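Local coordinates for acyl-CoA dehydrogenase domain protein Tcur3483 (Thermomonospora curvata, PDB 6WY9), which binds a flavin cofactor (FAD) and is probably an oxidoreductase acting on CH-CH groups of its donors, as acyl-CoA dehydrogenases do, at residues E60-R63 against E64-M68; V208-A212 against E213-W217; R274-E277 against D278-W282; Q291-V294 against R295-A299. All blocks are in the same frame, centred on the assembly; numbering follows the deposited sequence.

Contact 1. Residues E60-R63 against E64-M68; sequences ERFR and EVVKM
Phe62 and Val66 meet one turn apart in the first turns of helix 62-71, within the N-terminal acyl-CoA dehydrogenase domain. Methyl CG2 of Val66 sits over one face of the Phe62 ring, offset toward the rim, as a CH-pi contact 3.7 Å from the ring centroid; its closest ring atom is CE1 of Phe62, 3.4 Å away. Phe62 carries CG anti to its nitrogen (chi1 174°), which swings the ring along the helix until it overhangs the valine. The backbone bond from Val66 N to Phe62 O, 2.9 Å long, is nearly straight. Val57 and Thr183 pack against Phe62 as well, joining this helix face to neighbouring loops.

On the exposed side Arg61, at the N-cap position, runs alongside Glu64 with both side chains pointing the same way. Their flat ends lie almost parallel, 7° apart, yet the carboxylate is well out of the guanidinium plane, so no N-H is aimed at it and the long salt bridge, Arg61 NE to Glu64 OE1 at 3.6 Å, is one of charge alone. Arg61 NH1 has a second acidic partner in Glu48, while Arg63 turns to Asp185. The tightest touch of the pair is made by carbon: CD of Arg61 rests 3.1 Å from OE2 of Glu64.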
loop_
_atom_site.group_PDB
_atom_site.type_symbol
_atom_site.label_atom_id
_atom_site.label_comp_id
_atom_site.label_asym_id
_atom_site.label_seq_id
_atom_site.Cartn_x
_atom_site.Cartn_y
_atom_site.Cartn_z
ATOM N N GLU A 60 12.846 -13.776 -34.162
ATOM C CA GLU A 60 13.245 -14.145 -35.518
ATOM C C GLU A 60 12.035 -14.366 -36.409
ATOM O O GLU A 60 11.993 -13.889 -37.554
ATOM C CB GLU A 60 14.124 -15.392 -35.486
ATOM C CG GLU A 60 15.567 -15.113 -35.125
ATOM C CD GLU A 60 16.449 -16.326 -35.316
ATOM O OE1 GLU A 60 17.301 -16.308 -36.232
ATOM O OE2 GLU A 60 16.279 -17.305 -34.558
ATOM N N ARG A 61 11.045 -15.086 -35.897
ATOM C CA ARG A 61 9.843 -15.457 -36.635
ATOM C C ARG A 61 8.782 -14.382 -36.604
ATOM O O ARG A 61 7.668 -14.601 -37.094
ATOM C CB ARG A 61 9.274 -16.767 -36.080
ATOM C CG ARG A 61 10.174 -17.952 -36.349
ATOM C CD ARG A 61 9.578 -18.881 -37.407
ATOM N NE ARG A 61 8.728 -19.917 -36.819
ATOM C CZ ARG A 61 9.196 -21.025 -36.249
ATOM N NH1 ARG A 61 8.362 -21.920 -35.738
ATOM N NH2 ARG A 61 10.508 -21.235 -36.187
ATOM N N PHE A 62 9.103 -13.215 -36.051
ATOM C CA PHE A 62 8.107 -12.158 -35.977
ATOM C C PHE A 62 7.572 -11.809 -37.366
ATOM O O PHE A 62 6.358 -11.858 -37.602
ATOM C CB PHE A 62 8.711 -10.951 -35.269
ATOM C CG PHE A 62 7.823 -9.746 -35.251
ATOM C CD1 PHE A 62 6.560 -9.804 -34.687
ATOM C CD2 PHE A 62 8.276 -8.534 -35.768
ATOM C CE1 PHE A 62 5.753 -8.684 -34.663
ATOM C CE2 PHE A 62 7.470 -7.410 -35.753
ATOM C CZ PHE A 62 6.216 -7.472 -35.209
ATOM N N ARG A 63 8.462 -11.509 -38.318
ATOM C CA ARG A 63 8.001 -11.069 -39.636
ATOM C C ARG A 63 7.214 -12.164 -40.329
ATOM O O ARG A 63 6.281 -11.884 -41.088
ATOM C CB ARG A 63 9.184 -10.644 -40.518
ATOM C CG ARG A 63 10.028 -9.534 -39.961
ATOM C CD ARG A 63 9.193 -8.308 -39.711
ATOM N NE ARG A 63 8.427 -7.908 -40.890
ATOM C CZ ARG A 63 8.766 -6.891 -41.681
ATOM N NH1 ARG A 63 9.851 -6.171 -41.416
ATOM N NH2 ARG A 63 8.007 -6.598 -42.733
ATOM N N GLU A 64 7.614 -13.417 -40.115
ATOM C CA GLU A 64 6.885 -14.564 -40.645
ATOM C C GLU A 64 5.425 -14.554 -40.203
ATOM O O GLU A 64 4.512 -14.771 -41.012
ATOM C CB GLU A 64 7.575 -15.838 -40.174
ATOM C CG GLU A 64 7.385 -17.027 -41.056
ATOM C CD GLU A 64 8.070 -18.247 -40.485
ATOM O OE1 GLU A 64 7.361 -19.210 -40.106
ATOM O OE2 GLU A 64 9.319 -18.220 -40.392
ATOM N N VAL A 65 5.190 -14.336 -38.907
ATOM C CA VAL A 65 3.820 -14.229 -38.408
ATOM C C VAL A 65 3.124 -13.021 -39.021
ATOM O O VAL A 65 2.034 -13.141 -39.587
ATOM C CB VAL A 65 3.809 -14.158 -36.868
ATOM C CG1 VAL A 65 2.372 -14.179 -36.333
ATOM C CG2 VAL A 65 4.618 -15.292 -36.271
ATOM N N VAL A 66 3.743 -11.837 -38.905
ATOM C CA VAL A 66 3.104 -10.604 -39.376
ATOM C C VAL A 66 2.625 -10.777 -40.807
ATOM O O VAL A 66 1.477 -10.455 -41.138
ATOM C CB VAL A 66 4.060 -9.402 -39.249
ATOM C CG1 VAL A 66 3.485 -8.170 -39.965
ATOM C CG2 VAL A 66 4.355 -9.076 -37.770
ATOM N N LYS A 67 3.502 -11.291 -41.678
ATOM C CA LYS A 67 3.131 -11.458 -43.080
ATOM C C LYS A 67 1.968 -12.425 -43.231
ATOM O O LYS A 67 1.083 -12.213 -44.069
ATOM C CB LYS A 67 4.327 -11.932 -43.904
ATOM C CG LYS A 67 3.995 -12.136 -45.373
ATOM C CD LYS A 67 3.077 -11.019 -45.850
ATOM C CE LYS A 67 2.822 -11.045 -47.355
ATOM N NZ LYS A 67 1.539 -10.324 -47.710
ATOM N N MET A 68 1.936 -13.490 -42.422
ATOM C CA MET A 68 0.788 -14.390 -42.475
ATOM C C MET A 68 -0.491 -13.668 -42.070
ATOM O O MET A 68 -1.482 -13.673 -42.810
ATOM C CB MET A 68 1.031 -15.617 -41.595
ATOM C CG MET A 68 1.704 -16.753 -42.343
ATOM S SD MET A 68 1.716 -18.311 -41.450
ATOM C CE MET A 68 2.959 -17.977 -40.196
#

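Contact 2. Residues V208-A212 against E213-W217; sequences VPTDA and EGFSW
Two consecutive beta turns, type I from Pro209 to Ala212 and type II from Ala212 to Phe215, carry the chain of the middle domain from strand 203-209 into strand 215-221. Thr210 and Phe215 are the side chains that meet across this connection, lying side by side and pointing the same way. CB of Thr210 comes within 3.9 Å of CE2 of Phe215, and methyl CG2 of Thr210 lies near CE2 and CZ, 4.1 Å from CZ of Phe215. The carbonyl of Thr210 approaches obliquely, its O 3.1 Å from CD2 of the phenylalanine. With CG anti to the nitrogen (chi1 172°), the Phe215 ring is carried back alongside the threonine.

The second turn is closed by Phe215 N bonding to Ala212 O at 3.2 Å; the donor stands 50° out of the carbonyl plane. One water donates to Ala212 O and to Phe215 O, bridging the turn to the start of the strand. Gly214 takes backbone angles (phi positive) at which a CB would jam against the preceding carbonyl oxygen. Replacing Phe215 with an alanine would probably deprive Thr210 CB and CG2 of their aromatic neighbour and open a gap beside the turn.

Thr210 OG1 is hydrogen-bonded to Ala184 O. Phe215 bridges two strands, touching Ile187 of strand 186-192 and Thr231 and Tyr233 of strand 227-239, and the paired turns carry the chain from strand 203-209, inside one sheet, to strand 215-221, at the border of the other.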
loop_
_atom_site.group_PDB
_atom_site.type_symbol
_atom_site.label_atom_id
_atom_site.label_comp_id
_atom_site.label_asym_id
_atom_site.label_seq_id
_atom_site.Cartn_x
_atom_site.Cartn_y
_atom_site.Cartn_z
ATOM N N VAL A 208 13.152 6.582 -41.456
ATOM C CA VAL A 208 14.474 6.161 -41.893
ATOM C C VAL A 208 14.409 4.687 -42.268
ATOM O O VAL A 208 14.060 3.852 -41.426
ATOM C CB VAL A 208 15.533 6.388 -40.805
ATOM C CG1 VAL A 208 16.901 5.925 -41.321
ATOM C CG2 VAL A 208 15.541 7.852 -40.369
ATOM N N PRO A 209 14.762 4.308 -43.496
ATOM C CA PRO A 209 14.813 2.881 -43.840
ATOM C C PRO A 209 15.949 2.185 -43.096
ATOM O O PRO A 209 17.035 2.746 -42.917
ATOM C CB PRO A 209 15.046 2.894 -45.355
ATOM C CG PRO A 209 15.797 4.158 -45.580
ATOM C CD PRO A 209 15.240 5.162 -44.597
ATOM N N THR A 210 15.683 0.954 -42.643
ATOM C CA THR A 210 16.677 0.228 -41.866
ATOM C C THR A 210 17.782 -0.343 -42.735
ATOM O O THR A 210 18.762 -0.862 -42.192
ATOM C CB THR A 210 16.024 -0.899 -41.028
ATOM O OG1 THR A 210 15.203 -1.761 -41.847
ATOM C CG2 THR A 210 15.188 -0.294 -39.925
ATOM N N ASP A 211 17.660 -0.255 -44.052
ATOM C CA ASP A 211 18.768 -0.588 -44.940
ATOM C C ASP A 211 19.583 0.636 -45.336
ATOM O O ASP A 211 20.548 0.504 -46.094
ATOM C CB ASP A 211 18.248 -1.285 -46.198
ATOM C CG ASP A 211 17.266 -0.429 -46.962
ATOM O OD1 ASP A 211 17.042 0.735 -46.561
ATOM O OD2 ASP A 211 16.710 -0.919 -47.959
ATOM N N ALA A 212 19.206 1.822 -44.864
ATOM C CA ALA A 212 19.965 3.024 -45.180
ATOM C C ALA A 212 21.426 2.835 -44.810
ATOM O O ALA A 212 21.760 2.162 -43.831
ATOM C CB ALA A 212 19.397 4.234 -44.434
ATOM N N GLU A 213 22.293 3.408 -45.629
ATOM C CA GLU A 213 23.714 3.456 -45.333
ATOM C C GLU A 213 23.965 4.389 -44.156
ATOM O O GLU A 213 23.437 5.503 -44.107
ATOM C CB GLU A 213 24.486 3.930 -46.572
ATOM C CG GLU A 213 25.968 4.154 -46.340
ATOM C CD GLU A 213 26.729 4.483 -47.621
ATOM O OE1 GLU A 213 27.777 3.850 -47.873
ATOM O OE2 GLU A 213 26.274 5.366 -48.380
ATOM N N GLY A 214 24.799 3.954 -43.227
ATOM C CA GLY A 214 24.971 4.651 -41.971
ATOM C C GLY A 214 24.035 4.209 -40.849
ATOM O O GLY A 214 24.208 4.658 -39.702
ATOM N N PHE A 215 23.048 3.356 -41.122
ATOM C CA PHE A 215 22.217 2.837 -40.040
ATOM C C PHE A 215 22.783 1.518 -39.531
ATOM O O PHE A 215 23.217 0.679 -40.313
ATOM C CB PHE A 215 20.767 2.637 -40.484
ATOM C CG PHE A 215 19.918 1.918 -39.458
ATOM C CD1 PHE A 215 19.364 2.607 -38.376
ATOM C CD2 PHE A 215 19.688 0.554 -39.558
ATOM C CE1 PHE A 215 18.586 1.945 -37.422
ATOM C CE2 PHE A 215 18.913 -0.106 -38.593
ATOM C CZ PHE A 215 18.361 0.587 -37.542
ATOM N N SER A 216 22.768 1.337 -38.213
ATOM C CA SER A 216 23.245 0.102 -37.606
ATOM C C SER A 216 22.554 -0.064 -36.258
ATOM O O SER A 216 22.004 0.894 -35.708
ATOM C CB SER A 216 24.777 0.116 -37.467
ATOM O OG SER A 216 25.186 0.881 -36.339
ATOM N N TRP A 217 22.556 -1.294 -35.730
ATOM C CA TRP A 217 21.930 -1.584 -34.439
ATOM C C TRP A 217 22.745 -2.643 -33.710
ATOM O O TRP A 217 23.482 -3.411 -34.338
ATOM C CB TRP A 217 20.482 -2.079 -34.603
ATOM C CG TRP A 217 20.418 -3.393 -35.363
ATOM C CD1 TRP A 217 20.318 -3.562 -36.721
ATOM C CD2 TRP A 217 20.479 -4.720 -34.798
ATOM N NE1 TRP A 217 20.304 -4.909 -37.028
ATOM C CE2 TRP A 217 20.397 -5.635 -35.865
ATOM C CE3 TRP A 217 20.607 -5.214 -33.487
ATOM C CZ2 TRP A 217 20.443 -7.007 -35.671
ATOM C CZ3 TRP A 217 20.637 -6.576 -33.297
ATOM C CH2 TRP A 217 20.549 -7.459 -34.379
HETATM O O HOH W 1 22.506 -0.852 -42.989
#

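Contact 3. Residues R274-E277 against D278-W282; sequences RLWE and DVVAW
Trp276 and Val280 form the tight side of this helical stretch, an i to i+4 pair in helix 263-286 of the C-terminal helical domain. Methyl CG2 of Val280 stands almost squarely above the indole, 3.6 Å from the centroid of the six-membered ring and only 9° off its normal, a CH-pi contact. CH2 and CZ3 of Trp276 are its nearest ring atoms. The tryptophan has CG anti to the backbone nitrogen (chi1 179°), which lays the indole along the helix over the valine. The backbone bond from Val280 N to Trp276 O, 3.0 Å, links the same two residues. Leu305 and Tyr302 of helix 292-321 and Leu347 of helix 326-350 pack on the indole, and apolar side chains of another protein chain pack on Trp276 and on Val280.

The far side is looser and polar. Asp278 N bonds to Arg274 O at 2.9 Å, whereas the Asp278 carboxylate merely passes near the CD2 methyl of Leu275, 4.1 Å from OD2. A water lies 3.0 Å from OE1 of Glu277 and 3.1 Å from OD1 of Asp278, within donating distance of both; these two acidic groups stand 5.6 Å apart, OE1 to OD1. The poorly ordered Arg274 turns instead to Asp98.

The chemistry divides the helix by face: a CH-pi contact seals the packed side, while the two carboxylates, probably both negative, may be partly screened by the water near them.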
loop_
_atom_site.group_PDB
_atom_site.type_symbol
_atom_site.label_atom_id
_atom_site.label_comp_id
_atom_site.label_asym_id
_atom_site.label_seq_id
_atom_site.Cartn_x
_atom_site.Cartn_y
_atom_site.Cartn_z
ATOM N N ARG A 274 -6.880 -13.162 -18.158
ATOM C CA ARG A 274 -6.886 -14.582 -18.535
ATOM C C ARG A 274 -6.006 -15.429 -17.604
ATOM O O ARG A 274 -6.375 -16.556 -17.230
ATOM C CB ARG A 274 -6.425 -14.755 -19.991
ATOM C CG ARG A 274 -7.337 -14.124 -21.033
ATOM C CD ARG A 274 -8.790 -14.548 -20.850
ATOM N NE ARG A 274 -9.601 -14.417 -22.061
ATOM C CZ ARG A 274 -9.716 -15.359 -22.999
ATOM N NH1 ARG A 274 -9.064 -16.512 -22.894
ATOM N NH2 ARG A 274 -10.486 -15.147 -24.054
ATOM N N LEU A 275 -4.811 -14.940 -17.294
ATOM C CA LEU A 275 -3.919 -15.665 -16.411
ATOM C C LEU A 275 -4.506 -15.785 -14.999
ATOM O O LEU A 275 -4.367 -16.827 -14.364
ATOM C CB LEU A 275 -2.549 -14.974 -16.385
ATOM C CG LEU A 275 -1.772 -15.280 -17.681
ATOM C CD1 LEU A 275 -0.512 -14.387 -17.873
ATOM C CD2 LEU A 275 -1.404 -16.796 -17.798
ATOM N N TRP A 276 -5.134 -14.717 -14.489
ATOM C CA TRP A 276 -5.858 -14.793 -13.223
ATOM C C TRP A 276 -6.892 -15.921 -13.254
ATOM O O TRP A 276 -6.945 -16.755 -12.350
ATOM C CB TRP A 276 -6.508 -13.431 -12.922
ATOM C CG TRP A 276 -7.327 -13.382 -11.621
ATOM C CD1 TRP A 276 -6.919 -12.869 -10.418
ATOM C CD2 TRP A 276 -8.683 -13.792 -11.437
ATOM N NE1 TRP A 276 -7.934 -12.979 -9.478
ATOM C CE2 TRP A 276 -9.024 -13.539 -10.071
ATOM C CE3 TRP A 276 -9.642 -14.380 -12.270
ATOM C CZ2 TRP A 276 -10.276 -13.842 -9.543
ATOM C CZ3 TRP A 276 -10.893 -14.691 -11.734
ATOM C CH2 TRP A 276 -11.188 -14.423 -10.372
ATOM N N GLU A 277 -7.701 -15.985 -14.310
ATOM C CA GLU A 277 -8.656 -17.075 -14.444
ATOM C C GLU A 277 -7.975 -18.434 -14.439
ATOM O O GLU A 277 -8.502 -19.396 -13.860
ATOM C CB GLU A 277 -9.454 -16.937 -15.730
ATOM C CG GLU A 277 -10.376 -15.768 -15.769
ATOM C CD GLU A 277 -11.084 -15.715 -17.106
ATOM O OE1 GLU A 277 -10.418 -15.800 -18.167
ATOM O OE2 GLU A 277 -12.318 -15.657 -17.087
ATOM N N ASP A 278 -6.853 -18.562 -15.154
ATOM C CA ASP A 278 -6.189 -19.854 -15.208
ATOM C C ASP A 278 -5.675 -20.252 -13.834
ATOM O O ASP A 278 -5.702 -21.437 -13.467
ATOM C CB ASP A 278 -5.034 -19.813 -16.198
ATOM C CG ASP A 278 -5.489 -19.641 -17.631
ATOM O OD1 ASP A 278 -6.660 -19.937 -17.985
ATOM O OD2 ASP A 278 -4.626 -19.192 -18.410
ATOM N N VAL A 279 -5.182 -19.276 -13.063
ATOM C CA VAL A 279 -4.709 -19.572 -11.718
ATOM C C VAL A 279 -5.867 -20.008 -10.824
ATOM O O VAL A 279 -5.719 -20.958 -10.042
ATOM C CB VAL A 279 -3.935 -18.380 -11.123
ATOM C CG1 VAL A 279 -3.631 -18.666 -9.638
ATOM C CG2 VAL A 279 -2.589 -18.199 -11.905
ATOM N N VAL A 280 -7.033 -19.338 -10.914
ATOM C CA VAL A 280 -8.213 -19.808 -10.175
ATOM C C VAL A 280 -8.473 -21.287 -10.459
ATOM O O VAL A 280 -8.671 -22.087 -9.534
ATOM C CB VAL A 280 -9.461 -18.951 -10.493
ATOM C CG1 VAL A 280 -10.731 -19.528 -9.784
ATOM C CG2 VAL A 280 -9.258 -17.527 -10.014
ATOM N N ALA A 281 -8.503 -21.670 -11.744
ATOM C CA ALA A 281 -8.794 -23.064 -12.105
ATOM C C ALA A 281 -7.730 -24.012 -11.556
ATOM O O ALA A 281 -8.047 -25.094 -11.034
ATOM C CB ALA A 281 -8.883 -23.217 -13.638
ATOM N N TRP A 282 -6.457 -23.628 -11.696
ATOM C CA TRP A 282 -5.349 -24.432 -11.188
ATOM C C TRP A 282 -5.451 -24.642 -9.679
ATOM O O TRP A 282 -5.279 -25.770 -9.187
ATOM C CB TRP A 282 -4.033 -23.740 -11.554
ATOM C CG TRP A 282 -2.767 -24.319 -10.968
ATOM C CD1 TRP A 282 -1.963 -25.305 -11.513
ATOM C CD2 TRP A 282 -2.144 -23.913 -9.758
ATOM N NE1 TRP A 282 -0.886 -25.521 -10.685
ATOM C CE2 TRP A 282 -0.970 -24.675 -9.611
ATOM C CE3 TRP A 282 -2.476 -22.984 -8.764
ATOM C CZ2 TRP A 282 -0.104 -24.525 -8.506
ATOM C CZ3 TRP A 282 -1.630 -22.833 -7.681
ATOM C CH2 TRP A 282 -0.457 -23.601 -7.558
HETATM O O HOH W 2 -8.727 -18.060 -19.284
#

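Contact 4. Residues Q291-V294 against R295-A299; sequences QPWV and RRDLA
Trp293 and Asp297 cross at a slant on the first turns of helix 292-321, with Gln291 as N-cap. The carboxylate comes to the edge of the indole, in its plane: OD2 of Asp297 is 3.7 Å from CE3 of Trp293, and the two flat groups are turned 70° apart. Trp293 places CG between its nitrogen and carbonyl carbon (chi1 67°), folding the indole back over Val294, whose CG2 lies above the ring centre. Val294 and Leu298, in contrast, run side by side, CG1 of the valine 3.8 Å from CD1 of the leucine.

Along the backbone Asp297 N bonds to Trp293 O at 3.0 Å, and Leu298 N to Val294 O at 2.9 Å. OD2 of Asp297 is also hydrogen-bonded to a polar side chain of another protein chain. With an alanine at Asp297, that partner is likely to lose its acceptor and the indole edge its polar neighbour.

Val294 and Leu298 pack on Ile350 of helix 326-350, as does Trp293, while the buried carboxylate of Asp297, set against the indole rim, which is probably slightly positive, spends its main bond on a neighbouring chain.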
loop_
_atom_site.group_PDB
_atom_site.type_symbol
_atom_site.label_atom_id
_atom_site.label_comp_id
_atom_site.label_asym_id
_atom_site.label_seq_id
_atom_site.Cartn_x
_atom_site.Cartn_y
_atom_site.Cartn_z
ATOM N N GLN A 291 -7.284 -22.448 0.739
ATOM C CA GLN A 291 -6.589 -21.569 1.682
ATOM C C GLN A 291 -7.271 -20.203 1.757
ATOM O O GLN A 291 -7.433 -19.541 0.720
ATOM C CB GLN A 291 -5.133 -21.387 1.236
ATOM C CG GLN A 291 -4.313 -22.672 1.308
ATOM C CD GLN A 291 -4.238 -23.233 2.719
ATOM O OE1 GLN A 291 -4.033 -22.494 3.693
ATOM N NE2 GLN A 291 -4.427 -24.549 2.841
ATOM N N PRO A 292 -7.689 -19.753 2.937
ATOM C CA PRO A 292 -8.261 -18.404 3.045
ATOM C C PRO A 292 -7.391 -17.316 2.417
ATOM O O PRO A 292 -7.921 -16.409 1.745
ATOM C CB PRO A 292 -8.401 -18.232 4.566
ATOM C CG PRO A 292 -8.719 -19.635 5.034
ATOM C CD PRO A 292 -7.829 -20.529 4.190
ATOM N N TRP A 293 -6.061 -17.372 2.603
ATOM C CA TRP A 293 -5.236 -16.280 2.092
ATOM C C TRP A 293 -5.290 -16.226 0.582
ATOM O O TRP A 293 -5.267 -15.136 -0.004
ATOM C CB TRP A 293 -3.786 -16.384 2.581
ATOM C CG TRP A 293 -2.947 -17.583 2.050
ATOM C CD1 TRP A 293 -2.673 -18.766 2.707
ATOM C CD2 TRP A 293 -2.182 -17.624 0.835
ATOM N NE1 TRP A 293 -1.821 -19.559 1.941
ATOM C CE2 TRP A 293 -1.506 -18.872 0.793
ATOM C CE3 TRP A 293 -2.018 -16.735 -0.234
ATOM C CZ2 TRP A 293 -0.683 -19.239 -0.288
ATOM C CZ3 TRP A 293 -1.196 -17.116 -1.321
ATOM C CH2 TRP A 293 -0.541 -18.330 -1.327
ATOM N N VAL A 294 -5.394 -17.389 -0.070
ATOM C CA VAL A 294 -5.478 -17.433 -1.529
ATOM C C VAL A 294 -6.786 -16.792 -2.002
ATOM O O VAL A 294 -6.820 -15.999 -2.958
ATOM C CB VAL A 294 -5.378 -18.904 -2.005
ATOM C CG1 VAL A 294 -5.814 -19.056 -3.491
ATOM C CG2 VAL A 294 -3.931 -19.508 -1.730
ATOM N N ARG A 295 -7.897 -17.194 -1.375
ATOM C CA ARG A 295 -9.201 -16.636 -1.736
ATOM C C ARG A 295 -9.194 -15.110 -1.605
ATOM O O ARG A 295 -9.685 -14.398 -2.494
ATOM C CB ARG A 295 -10.310 -17.259 -0.876
ATOM C CG ARG A 295 -10.611 -18.667 -1.270
ATOM C CD ARG A 295 -11.788 -19.219 -0.479
ATOM N NE ARG A 295 -12.050 -20.615 -0.813
ATOM C CZ ARG A 295 -13.219 -21.210 -0.620
ATOM N NH1 ARG A 295 -14.240 -20.534 -0.112
ATOM N NH2 ARG A 295 -13.370 -22.466 -0.947
ATOM N N ARG A 296 -8.639 -14.601 -0.503
ATOM C CA ARG A 296 -8.594 -13.154 -0.284
ATOM C C ARG A 296 -7.755 -12.453 -1.357
ATOM O O ARG A 296 -8.122 -11.361 -1.828
ATOM C CB ARG A 296 -8.052 -12.835 1.112
ATOM C CG ARG A 296 -7.709 -11.305 1.280
ATOM C CD ARG A 296 -6.892 -10.992 2.525
ATOM N NE ARG A 296 -6.547 -9.590 2.532
ATOM C CZ ARG A 296 -7.008 -8.731 3.431
ATOM N NH1 ARG A 296 -7.773 -9.164 4.416
ATOM N NH2 ARG A 296 -6.661 -7.447 3.372
ATOM N N ASP A 297 -6.601 -13.032 -1.722
ATOM C CA ASP A 297 -5.748 -12.431 -2.749
ATOM C C ASP A 297 -6.404 -12.469 -4.134
ATOM O O ASP A 297 -6.206 -11.555 -4.952
ATOM C CB ASP A 297 -4.388 -13.155 -2.812
ATOM C CG ASP A 297 -3.434 -12.763 -1.667
ATOM O OD1 ASP A 297 -3.802 -11.897 -0.850
ATOM O OD2 ASP A 297 -2.300 -13.318 -1.579
ATOM N N LEU A 298 -7.110 -13.558 -4.451
ATOM C CA LEU A 298 -7.861 -13.611 -5.695
ATOM C C LEU A 298 -8.994 -12.586 -5.701
ATOM O O LEU A 298 -9.243 -11.968 -6.741
ATOM C CB LEU A 298 -8.427 -15.017 -5.929
ATOM C CG LEU A 298 -7.360 -16.060 -6.236
ATOM C CD1 LEU A 298 -8.058 -17.451 -6.143
ATOM C CD2 LEU A 298 -6.759 -15.780 -7.627
ATOM N N ALA A 299 -9.619 -12.337 -4.543
ATOM C CA ALA A 299 -10.686 -11.320 -4.453
ATOM C C ALA A 299 -10.129 -9.925 -4.695
ATOM O O ALA A 299 -10.716 -9.141 -5.456
ATOM C CB ALA A 299 -11.384 -11.371 -3.077
#

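In the fold
The four contacts follow one another along the chain and sample all three acyl-CoA dehydrogenase domains. Contacts 1 and 2 lie nearer the flavin: the side chains of Phe62 and Phe215 are each about 11 Å from the bound dihydro-FAD, and the two contacts' nearest atoms are about 7 Å apart. Contacts 3 and 4 stand away from the annotated sites, on neighbouring helices of the C-terminal domain, with centres 13 Å apart. They touch directly, Trp276 NE1 probably hydrogen-bonding to Leu298 O at 3.2 Å and Val280 CG2 packing on Leu298 CD2. Contacts 2 and 4, with centres 52 Å apart, lie on opposite sides of the chain's centre.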